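Local coordinates for Non-structural polyprotein (PDB 4GUA) that cuts the viral polyprotein through its nsP2 cysteine protease, here a fragment of the P23 precursor still joined to the macro and zinc-binding domains of nsP3, at residues Leu251-Leu256 against Glu510-Asp515. Residues are numbered along the deposited sequence; the frame is centred on the assembly and turned at random.
Sequences LSRSAL and EDMEID
Arg253 and Met512 bury the most surface here, 87 and 85 Å² of a total of 337 Å². With CG turned away from the backbone N (chi1 175°) and the chain bent at chi2, Arg253 reaches over the backbone of the loop. There Met512 O lies above one face of the guanidinium, offset toward its rim. Although Arg253 NE is 3.5 Å from Met512 O, the angle is too poor for a hydrogen bond. Met512 CB packs beside the same group, 3.7 Å from Arg253 NH1, whose hydrogen bond goes to Asn257 OD1, one turn further along the helix. At the guanidinium edge comes the carboxylate of Glu513, its plane turned 77° from that of the arginine; the salt bridge, Arg253 NH2 to Glu513 OE1, is long at 3.5 Å. Residues 251-256 belong to helix 237-257, which packs on the parallel strands 224-227 and 263-269 of a seven-stranded mixed sheet with the strand order of a Rossmann-like methyltransferase fold. The loop 510-515, which follows helix 488-502 and comes from the nsP3 part of the precursor, packs against the side of this helix. Leu256 makes the main apolar contacts from the helix side: its CB meets Met512 CG at 3.4 Å, while CD1 approaches Ile514 CG1 at 4.0 Å. Ile514 CD1 also reaches the helix backbone, 3.9 Å from Arg253 N, and Leu284 of helix 275-286 touches both Leu256 and Ile514. Within the loop, an Asx turn is evidenced by the nearly straight bond from Glu513 N to Asp511 OD1 (3.1 Å, 170°).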
ATOM      1  N   LEU A 251     -12.953  12.906   5.706  1.00 56.88           N
ATOM      2  CA  LEU A 251     -12.613  13.349   7.051  1.00 49.98           C
ATOM      3  C   LEU A 251     -11.112  13.492   7.223  1.00 48.41           C
ATOM      4  O   LEU A 251     -10.648  14.365   7.951  1.00 54.34           O
ATOM      5  CB  LEU A 251     -13.177  12.392   8.100  1.00 49.19           C
ATOM      6  CG  LEU A 251     -14.703  12.313   8.193  1.00 50.19           C
ATOM      7  CD1 LEU A 251     -15.103  11.387   9.325  1.00 53.79           C
ATOM      8  CD2 LEU A 251     -15.321  13.693   8.393  1.00 48.57           C
ATOM      9  N   SER A 252     -10.355  12.629   6.559  1.00 46.00           N
ATOM     10  CA  SER A 252      -8.900  12.734   6.569  1.00 49.03           C
ATOM     11  C   SER A 252      -8.463  14.035   5.898  1.00 51.97           C
ATOM     12  O   SER A 252      -7.542  14.707   6.360  1.00 53.48           O
ATOM     13  CB  SER A 252      -8.277  11.539   5.850  1.00 55.64           C
ATOM     14  OG  SER A 252      -8.503  10.336   6.570  1.00 56.30           O
ATOM     15  N   ARG A 253      -9.139  14.394   4.807  1.00 53.29           N
ATOM     16  CA  ARG A 253      -8.802  15.596   4.052  1.00 55.31           C
ATOM     17  C   ARG A 253      -9.095  16.842   4.883  1.00 58.23           C
ATOM     18  O   ARG A 253      -8.297  17.782   4.926  1.00 59.73           O
ATOM     19  CB  ARG A 253      -9.609  15.651   2.750  1.00 54.50           C
ATOM     20  CG  ARG A 253      -9.425  16.935   1.947  1.00 51.80           C
ATOM     21  CD  ARG A 253      -7.992  17.112   1.464  1.00 59.35           C
ATOM     22  NE  ARG A 253      -7.790  18.379   0.760  1.00 60.99           N
ATOM     23  CZ  ARG A 253      -7.507  19.536   1.359  1.00 59.43           C
ATOM     24  NH1 ARG A 253      -7.393  19.603   2.683  1.00 53.59           N
ATOM     25  NH2 ARG A 253      -7.341  20.633   0.633  1.00 59.05           N
ATOM     26  N   SER A 254     -10.244  16.847   5.544  1.00 53.88           N
ATOM     27  CA  SER A 254     -10.607  17.961   6.398  1.00 56.42           C
ATOM     28  C   SER A 254      -9.610  18.071   7.548  1.00 62.59           C
ATOM     29  O   SER A 254      -9.244  19.173   7.956  1.00 70.19           O
ATOM     30  CB  SER A 254     -12.027  17.785   6.941  1.00 53.87           C
ATOM     31  OG  SER A 254     -12.996  17.931   5.921  1.00 47.75           O
ATOM     32  N   ALA A 255      -9.182  16.925   8.072  1.00 54.43           N
ATOM     33  CA  ALA A 255      -8.269  16.902   9.209  1.00 55.97           C
ATOM     34  C   ALA A 255      -6.921  17.503   8.827  1.00 56.23           C
ATOM     35  O   ALA A 255      -6.281  18.165   9.648  1.00 54.47           O
ATOM     36  CB  ALA A 255      -8.093  15.487   9.720  1.00 57.72           C
ATOM     37  N   LEU A 256      -6.477  17.252   7.596  1.00 57.26           N
ATOM     38  CA  LEU A 256      -5.214  17.820   7.112  1.00 58.29           C
ATOM     39  C   LEU A 256      -5.168  19.350   7.166  1.00 61.10           C
ATOM     40  O   LEU A 256      -4.096  19.934   7.344  1.00 63.54           O
ATOM     41  CB  LEU A 256      -4.909  17.345   5.693  1.00 53.12           C
ATOM     42  CG  LEU A 256      -4.604  15.857   5.547  1.00 55.98           C
ATOM     43  CD1 LEU A 256      -4.432  15.508   4.092  1.00 58.69           C
ATOM     44  CD2 LEU A 256      -3.353  15.481   6.334  1.00 59.39           C
ATOM     45  N   GLU A 510       2.454  22.747   0.113  1.00 80.90           N
ATOM     46  CA  GLU A 510       1.265  23.249   0.787  1.00 82.97           C
ATOM     47  C   GLU A 510      -0.050  22.677   0.252  1.00 79.03           C
ATOM     48  O   GLU A 510      -1.105  22.922   0.830  1.00 77.72           O
ATOM     49  CB  GLU A 510       1.251  24.776   0.768  1.00 89.46           C
ATOM     50  CG  GLU A 510       1.977  25.375   1.959  1.00 97.19           C
ATOM     51  CD  GLU A 510       1.735  26.863   2.114  1.00111.19           C
ATOM     52  OE1 GLU A 510       1.400  27.537   1.110  1.00110.08           O
ATOM     53  OE2 GLU A 510       1.873  27.360   3.254  1.00119.01           O
ATOM     54  N   ASP A 511      -0.001  21.920  -0.843  1.00 81.08           N
ATOM     55  CA  ASP A 511      -1.231  21.363  -1.409  1.00 82.17           C
ATOM     56  C   ASP A 511      -1.607  20.066  -0.701  1.00 78.02           C
ATOM     57  O   ASP A 511      -0.915  19.052  -0.796  1.00 74.33           O
ATOM     58  CB  ASP A 511      -1.085  21.110  -2.909  1.00 82.78           C
ATOM     59  CG  ASP A 511      -2.413  20.796  -3.577  1.00 81.67           C
ATOM     60  OD1 ASP A 511      -3.370  20.430  -2.858  1.00 75.63           O
ATOM     61  OD2 ASP A 511      -2.504  20.924  -4.817  1.00 85.09           O
ATOM     62  N   MET A 512      -2.744  20.112  -0.021  1.00 74.96           N
ATOM     63  CA  MET A 512      -3.133  19.078   0.919  1.00 67.31           C
ATOM     64  C   MET A 512      -4.087  18.040   0.333  1.00 65.18           C
ATOM     65  O   MET A 512      -4.562  17.162   1.051  1.00 63.50           O
ATOM     66  CB  MET A 512      -3.757  19.736   2.153  1.00 67.86           C
ATOM     67  CG  MET A 512      -3.206  19.227   3.469  1.00 74.24           C
ATOM     68  SD  MET A 512      -1.410  19.356   3.620  1.00 77.85           S
ATOM     69  CE  MET A 512      -1.257  20.139   5.222  1.00 91.23           C
ATOM     70  N   GLU A 513      -4.385  18.139  -0.956  1.00 71.88           N
ATOM     71  CA  GLU A 513      -5.336  17.222  -1.570  1.00 79.07           C
ATOM     72  C   GLU A 513      -4.773  15.792  -1.517  1.00 75.38           C
ATOM     73  O   GLU A 513      -3.559  15.582  -1.627  1.00 74.04           O
ATOM     74  CB  GLU A 513      -5.653  17.651  -3.010  1.00 88.18           C
ATOM     75  CG  GLU A 513      -7.115  17.415  -3.437  1.00 98.15           C
ATOM     76  CD  GLU A 513      -8.094  18.503  -2.907  1.00101.11           C
ATOM     77  OE1 GLU A 513      -7.669  19.672  -2.717  1.00 98.70           O
ATOM     78  OE2 GLU A 513      -9.279  18.177  -2.644  1.00 95.03           O
ATOM     79  N   ILE A 514      -5.655  14.813  -1.345  1.00 63.06           N
ATOM     80  CA  ILE A 514      -5.256  13.413  -1.375  1.00 53.00           C
ATOM     81  C   ILE A 514      -5.594  12.848  -2.745  1.00 54.11           C
ATOM     82  O   ILE A 514      -6.757  12.549  -3.023  1.00 55.61           O
ATOM     83  CB  ILE A 514      -6.070  12.624  -0.317  1.00 50.30           C
ATOM     84  CG1 ILE A 514      -5.794  13.173   1.082  1.00 49.65           C
ATOM     85  CG2 ILE A 514      -5.762  11.137  -0.367  1.00 47.83           C
ATOM     86  CD1 ILE A 514      -6.792  12.716   2.119  1.00 47.63           C
ATOM     87  N   ASP A 515      -4.593  12.628  -3.592  1.00 56.01           N
ATOM     88  CA  ASP A 515      -4.898  12.143  -4.930  1.00 63.62           C
ATOM     89  C   ASP A 515      -4.679  10.643  -4.936  1.00 59.70           C
ATOM     90  O   ASP A 515      -3.553  10.167  -5.018  1.00 60.27           O
ATOM     91  CB  ASP A 515      -3.981  12.808  -5.964  1.00 71.19           C
ATOM     92  CG  ASP A 515      -4.491  12.654  -7.390  1.00 76.64           C
ATOM     93  OD1 ASP A 515      -5.457  11.891  -7.602  1.00 80.11           O
ATOM     94  OD2 ASP A 515      -3.928  13.305  -8.299  1.00 74.90           O
TER